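Local coordinates for protein DNA alpha-glucosyltransferase (Enterobacteria phage T4, PDB 1XV5) that is a DNA alpha-glucosyltransferase of the GT-B clan of glycosyltransferases, modelled here with uridine-5'-diphosphate, at residues A[82-87]-A[95-100]; A[216-221]-A[356-361]. One frame throughout, in Å; residues are numbered along the deposited sequence.

In the fold
The two contacts lie in different halves of a GT-B architecture, each half built on its own parallel sheet. Contact 1 belongs to the half whose sheet includes strands 78-83 and 109-114. Contact 2 belongs to the half whose sheet includes strands 288-293 and 347-349. Their centres are about 45 Å apart, on opposite sides of the centre of the chain, and their nearest atoms are about 27 Å apart. Contact 1 spans a short link between a strand and its next helix. Contact 2 joins segments 135 residues apart at their closest ends. The residues of the uridine-5'-diphosphate pocket fall between positions 14 and 312, so none of segment 356-361 lines it.

Contact 1 (A[82-87]-A[95-100]); sequences NSVPAT and NNYKKL
Tyr97, on helix 91-103, reaches across to Val84 and Pro85, in the turn that leaves strand 78-83. Its CG is anti to the backbone N (chi1 172°), which carries the ring off the helix toward the turn. At the root of the side chain, Tyr97 CB lies 3.9 Å from Pro85 CG. Tyr97 CG meets the same Pro85 CG at 3.7 Å. Further along, Tyr97 CD1 packs on Pro85 CD at 3.6 Å, and CD2 and CE1 also border that carbon. Pro85 CD sits over one face of the ring, 3.7 Å from its centroid and 13° off the normal. This is a CH-pi contact, and the two side chains cross at about a right angle. Near the tip, Tyr97 CZ is 4.1 Å from Val84 CG1. That methyl is closer still to the hydroxyl, with Val84 CG1 3.4 Å from Tyr97 OH. The hydroxyl of the buried Tyr97 has its partner outside the two segments, in a hydrogen bond with Thr131 OG1. The side chain also touches Phe7 of strand 3-8. The arrangement belongs to a beta-alpha-beta unit, strand 78-83, helix 91-103 and strand 109-114, of a Rossmann-like GT-B domain.

Contact 2 (A[216-221]-A[356-361]); sequences FDFHEK and STFERI
Phe218 of helix 212-223 projects its ring toward Phe358, Thr357 and Ile361 of helix 354-365. The contact between the segments is wholly apolar. The far end of the ring does the touching: Phe218 CZ is 3.8 Å from Phe358 CB, with Phe218 CE1 a little farther from the same carbon. The end methyl of Ile361, CD1, arrives at the ring's edge, near its plane, 3.8 Å from Phe218 CE2. These two side chains come from opposite directions. Thr357 CG2 adds a looser touch, 4.1 Å from Phe218 CZ. It is anti to the backbone N, which sets it on the side facing the ring, while OG1 (chi1 -62°) bonds to Asp350 N. The axes of the two short segments pass 11.9 Å apart with a signed crossing angle of -72°. Both helices pack beside a parallel sheet in the alpha/beta manner of a GT-B domain. Phe218 and Ile361 both touch Tyr292 of strand 288-293, and Phe218 meets Phe349 of strand 347-349 with the rings edge-to-face. No charge pair crosses between the segments. Lys221 NZ forms a salt bridge to Asp217 OD1 at 3.1 Å along its own helix, and Glu359 and Arg360 pair with Lys362 and Glu363. Asp217 OD1 receives Lys221 on its syn lone pair.

Contact 1 (A[82-87]-A[95-100])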
loop_
_atom_site.group_PDB
_atom_site.type_symbol
_atom_site.label_atom_id
_atom_site.label_comp_id
_atom_site.label_asym_id
_atom_site.label_seq_id
_atom_site.Cartn_x
_atom_site.Cartn_y
_atom_site.Cartn_z
ATOM N N ASN A 82 4.595 -10.768 7.395
ATOM C CA ASN A 82 4.378 -9.419 6.889
ATOM C C ASN A 82 4.019 -8.374 7.937
ATOM O O ASN A 82 3.981 -7.182 7.637
ATOM C CB ASN A 82 3.317 -9.440 5.786
ATOM C CG ASN A 82 3.826 -10.082 4.510
ATOM O OD1 ASN A 82 4.954 -9.833 4.091
ATOM N ND2 ASN A 82 2.992 -10.899 3.881
ATOM N N SER A 83 3.757 -8.810 9.163
ATOM C CA SER A 83 3.435 -7.881 10.238
ATOM C C SER A 83 3.578 -8.571 11.588
ATOM O O SER A 83 3.493 -9.797 11.679
ATOM C CB SER A 83 2.011 -7.331 10.080
ATOM O OG SER A 83 1.039 -8.356 10.173
ATOM N N VAL A 84 3.803 -7.780 12.630
ATOM C CA VAL A 84 3.957 -8.309 13.982
ATOM C C VAL A 84 2.919 -7.662 14.900
ATOM O O VAL A 84 2.310 -6.655 14.542
ATOM C CB VAL A 84 5.382 -8.038 14.529
ATOM C CG1 VAL A 84 6.423 -8.627 13.577
ATOM C CG2 VAL A 84 5.605 -6.539 14.711
ATOM N N PRO A 85 2.701 -8.231 16.097
ATOM C CA PRO A 85 1.722 -7.682 17.042
ATOM C C PRO A 85 1.893 -6.192 17.344
ATOM O O PRO A 85 3.013 -5.688 17.411
ATOM C CB PRO A 85 1.926 -8.547 18.285
ATOM C CG PRO A 85 2.348 -9.865 17.707
ATOM C CD PRO A 85 3.337 -9.441 16.648
ATOM N N ALA A 86 0.774 -5.498 17.529
ATOM C CA ALA A 86 0.788 -4.071 17.837
ATOM C C ALA A 86 1.061 -3.862 19.325
ATOM O O ALA A 86 0.860 -4.767 20.135
ATOM C CB ALA A 86 -0.545 -3.441 17.457
ATOM N N THR A 87 1.510 -2.663 19.681
ATOM C CA THR A 87 1.826 -2.344 21.069
ATOM C C THR A 87 0.632 -2.386 22.024
ATOM O O THR A 87 0.808 -2.292 23.237
ATOM C CB THR A 87 2.476 -0.950 21.181
ATOM O OG1 THR A 87 1.625 0.022 20.564
ATOM C CG2 THR A 87 3.835 -0.936 20.499
ATOM N N ASN A 95 3.590 -12.575 24.032
ATOM C CA ASN A 95 4.389 -13.651 24.608
ATOM C C ASN A 95 4.301 -14.905 23.742
ATOM O O ASN A 95 5.316 -15.542 23.449
ATOM C CB ASN A 95 3.915 -13.962 26.031
ATOM C CG ASN A 95 4.248 -12.851 27.013
ATOM O OD1 ASN A 95 3.784 -12.857 28.156
ATOM N ND2 ASN A 95 5.063 -11.896 26.576
ATOM N N ASN A 96 3.090 -15.262 23.329
ATOM C CA ASN A 96 2.919 -16.441 22.493
ATOM C C ASN A 96 3.506 -16.218 21.105
ATOM O O ASN A 96 3.910 -17.170 20.441
ATOM C CB ASN A 96 1.442 -16.832 22.388
ATOM C CG ASN A 96 0.917 -17.459 23.668
ATOM O OD1 ASN A 96 1.688 -17.986 24.468
ATOM N ND2 ASN A 96 -0.396 -17.424 23.857
ATOM N N TYR A 97 3.553 -14.964 20.663
ATOM C CA TYR A 97 4.127 -14.676 19.357
ATOM C C TYR A 97 5.630 -14.913 19.435
ATOM O O TYR A 97 6.223 -15.506 18.536
ATOM C CB TYR A 97 3.848 -13.232 18.929
ATOM C CG TYR A 97 4.597 -12.846 17.673
ATOM C CD1 TYR A 97 5.703 -12.001 17.729
ATOM C CD2 TYR A 97 4.240 -13.379 16.435
ATOM C CE1 TYR A 97 6.441 -11.701 16.583
ATOM C CE2 TYR A 97 4.973 -13.089 15.283
ATOM C CZ TYR A 97 6.073 -12.251 15.367
ATOM O OH TYR A 97 6.820 -11.979 14.242
ATOM N N LYS A 98 6.242 -14.453 20.521
ATOM C CA LYS A 98 7.674 -14.639 20.706
ATOM C C LYS A 98 7.992 -16.124 20.840
ATOM O O LYS A 98 9.029 -16.584 20.362
ATOM C CB LYS A 98 8.162 -13.886 21.946
ATOM C CG LYS A 98 8.086 -12.373 21.820
ATOM C CD LYS A 98 8.735 -11.685 23.010
ATOM C CE LYS A 98 8.704 -10.172 22.855
ATOM N NZ LYS A 98 9.396 -9.474 23.977
ATOM N N LYS A 99 7.099 -16.872 21.485
ATOM C CA LYS A 99 7.304 -18.306 21.656
ATOM C C LYS A 99 7.241 -18.977 20.290
ATOM O O LYS A 99 7.992 -19.916 20.008
ATOM C CB LYS A 99 6.236 -18.916 22.572
ATOM C CG LYS A 99 6.559 -20.348 22.974
ATOM C CD LYS A 99 5.372 -21.091 23.566
ATOM C CE LYS A 99 4.841 -20.452 24.826
ATOM N NZ LYS A 99 3.677 -21.235 25.335
ATOM N N LEU A 100 6.337 -18.494 19.444
ATOM C CA LEU A 100 6.192 -19.035 18.098
ATOM C C LEU A 100 7.507 -18.927 17.342
ATOM O O LEU A 100 7.962 -19.891 16.726
ATOM C CB LEU A 100 5.116 -18.272 17.322
ATOM C CG LEU A 100 3.682 -18.791 17.348
ATOM C CD1 LEU A 100 2.798 -17.855 16.529
ATOM C CD2 LEU A 100 3.633 -20.201 16.774
#

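Contact 2 (A[216-221]-A[356-361])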
loop_
_atom_site.group_PDB
_atom_site.type_symbol
_atom_site.label_atom_id
_atom_site.label_comp_id
_atom_site.label_asym_id
_atom_site.label_seq_id
_atom_site.Cartn_x
_atom_site.Cartn_y
_atom_site.Cartn_z
ATOM N N PHE A 216 -7.880 18.871 -1.075
ATOM C CA PHE A 216 -8.870 19.870 -0.671
ATOM C C PHE A 216 -8.490 21.212 -1.285
ATOM O O PHE A 216 -9.344 21.953 -1.775
ATOM C CB PHE A 216 -8.902 20.029 0.855
ATOM C CG PHE A 216 -9.638 18.935 1.578
ATOM C CD1 PHE A 216 -10.976 18.671 1.300
ATOM C CD2 PHE A 216 -9.002 18.196 2.573
ATOM C CE1 PHE A 216 -11.671 17.687 2.005
ATOM C CE2 PHE A 216 -9.690 17.213 3.281
ATOM C CZ PHE A 216 -11.025 16.959 2.998
ATOM N N ASP A 217 -7.195 21.511 -1.250
ATOM C CA ASP A 217 -6.666 22.766 -1.776
ATOM C C ASP A 217 -6.895 22.850 -3.283
ATOM O O ASP A 217 -7.348 23.875 -3.796
ATOM C CB ASP A 217 -5.168 22.861 -1.472
ATOM C CG ASP A 217 -4.615 24.267 -1.655
ATOM O OD1 ASP A 217 -3.447 24.398 -2.075
ATOM O OD2 ASP A 217 -5.338 25.241 -1.363
ATOM N N PHE A 218 -6.590 21.765 -3.988
ATOM C CA PHE A 218 -6.761 21.734 -5.436
ATOM C C PHE A 218 -8.233 21.875 -5.814
ATOM O O PHE A 218 -8.564 22.507 -6.814
ATOM C CB PHE A 218 -6.190 20.433 -6.013
ATOM C CG PHE A 218 -6.057 20.439 -7.516
ATOM C CD1 PHE A 218 -5.326 21.434 -8.162
ATOM C CD2 PHE A 218 -6.634 19.431 -8.282
ATOM C CE1 PHE A 218 -5.170 21.421 -9.551
ATOM C CE2 PHE A 218 -6.485 19.407 -9.667
ATOM C CZ PHE A 218 -5.752 20.402 -10.305
ATOM N N HIS A 219 -9.119 21.285 -5.020
ATOM C CA HIS A 219 -10.542 21.388 -5.309
ATOM C C HIS A 219 -10.992 22.837 -5.149
ATOM O O HIS A 219 -11.680 23.389 -6.007
ATOM C CB HIS A 219 -11.360 20.516 -4.361
ATOM C CG HIS A 219 -12.823 20.511 -4.670
ATOM N ND1 HIS A 219 -13.788 20.815 -3.733
ATOM C CD2 HIS A 219 -13.487 20.245 -5.821
ATOM C CE1 HIS A 219 -14.983 20.738 -4.293
ATOM N NE2 HIS A 219 -14.827 20.393 -5.559
ATOM N N GLU A 220 -10.600 23.448 -4.039
ATOM C CA GLU A 220 -10.978 24.831 -3.765
ATOM C C GLU A 220 -10.448 25.825 -4.795
ATOM O O GLU A 220 -11.181 26.700 -5.258
ATOM C CB GLU A 220 -10.491 25.239 -2.371
ATOM C CG GLU A 220 -10.743 26.700 -2.021
ATOM C CD GLU A 220 -10.272 27.053 -0.621
ATOM O OE1 GLU A 220 -10.861 26.539 0.353
ATOM O OE2 GLU A 220 -9.309 27.840 -0.495
ATOM N N LYS A 221 -9.177 25.681 -5.156
ATOM C CA LYS A 221 -8.540 26.597 -6.097
ATOM C C LYS A 221 -8.832 26.394 -7.575
ATOM O O LYS A 221 -8.922 27.370 -8.324
ATOM C CB LYS A 221 -7.024 26.578 -5.894
ATOM C CG LYS A 221 -6.567 27.114 -4.550
ATOM C CD LYS A 221 -5.059 27.032 -4.410
ATOM C CE LYS A 221 -4.598 27.590 -3.070
ATOM N NZ LYS A 221 -3.134 27.403 -2.892
ATOM N N SER A 356 -0.778 24.694 -14.085
ATOM C CA SER A 356 -0.284 23.854 -15.168
ATOM C C SER A 356 -0.884 22.456 -15.053
ATOM O O SER A 356 -1.221 21.830 -16.056
ATOM C CB SER A 356 1.243 23.769 -15.116
ATOM O OG SER A 356 1.736 22.920 -16.135
ATOM N N THR A 357 -1.008 21.972 -13.823
ATOM C CA THR A 357 -1.578 20.653 -13.584
ATOM C C THR A 357 -3.025 20.609 -14.066
ATOM O O THR A 357 -3.425 19.688 -14.773
ATOM C CB THR A 357 -1.545 20.299 -12.084
ATOM O OG1 THR A 357 -0.185 20.249 -11.637
ATOM C CG2 THR A 357 -2.210 18.952 -11.835
ATOM N N PHE A 358 -3.813 21.610 -13.694
ATOM C CA PHE A 358 -5.207 21.621 -14.111
ATOM C C PHE A 358 -5.346 21.823 -15.619
ATOM O O PHE A 358 -6.276 21.310 -16.233
ATOM C CB PHE A 358 -5.989 22.701 -13.363
ATOM C CG PHE A 358 -7.460 22.668 -13.646
ATOM C CD1 PHE A 358 -8.176 21.480 -13.502
ATOM C CD2 PHE A 358 -8.129 23.811 -14.073
ATOM C CE1 PHE A 358 -9.536 21.429 -13.781
ATOM C CE2 PHE A 358 -9.491 23.774 -14.355
ATOM C CZ PHE A 358 -10.196 22.580 -14.209
ATOM N N GLU A 359 -4.417 22.564 -16.217
ATOM C CA GLU A 359 -4.470 22.790 -17.658
ATOM C C GLU A 359 -4.328 21.470 -18.406
ATOM O O GLU A 359 -4.992 21.245 -19.416
ATOM C CB GLU A 359 -3.373 23.767 -18.088
ATOM C CG GLU A 359 -3.629 25.192 -17.617
ATOM C CD GLU A 359 -4.908 25.777 -18.198
ATOM O OE1 GLU A 359 -5.405 26.788 -17.660
ATOM O OE2 GLU A 359 -5.416 25.229 -19.200
ATOM N N ARG A 360 -3.475 20.589 -17.897
ATOM C CA ARG A 360 -3.271 19.291 -18.528
ATOM C C ARG A 360 -4.539 18.453 -18.362
ATOM O O ARG A 360 -4.954 17.744 -19.278
ATOM C CB ARG A 360 -2.065 18.587 -17.897
ATOM C CG ARG A 360 -1.715 17.231 -18.517
ATOM C CD ARG A 360 -1.486 17.315 -20.028
ATOM N NE ARG A 360 -0.926 16.069 -20.550
ATOM C CZ ARG A 360 -0.772 15.788 -21.840
ATOM N NH1 ARG A 360 -1.138 16.664 -22.767
ATOM N NH2 ARG A 360 -0.246 14.626 -22.205
ATOM N N ILE A 361 -5.156 18.549 -17.189
ATOM C CA ILE A 361 -6.384 17.818 -16.911
ATOM C C ILE A 361 -7.482 18.271 -17.875
ATOM O O ILE A 361 -8.220 17.453 -18.423
ATOM C CB ILE A 361 -6.835 18.050 -15.451
ATOM C CG1 ILE A 361 -5.865 17.339 -14.505
ATOM C CG2 ILE A 361 -8.263 17.558 -15.250
ATOM C CD1 ILE A 361 -6.122 17.614 -13.025
#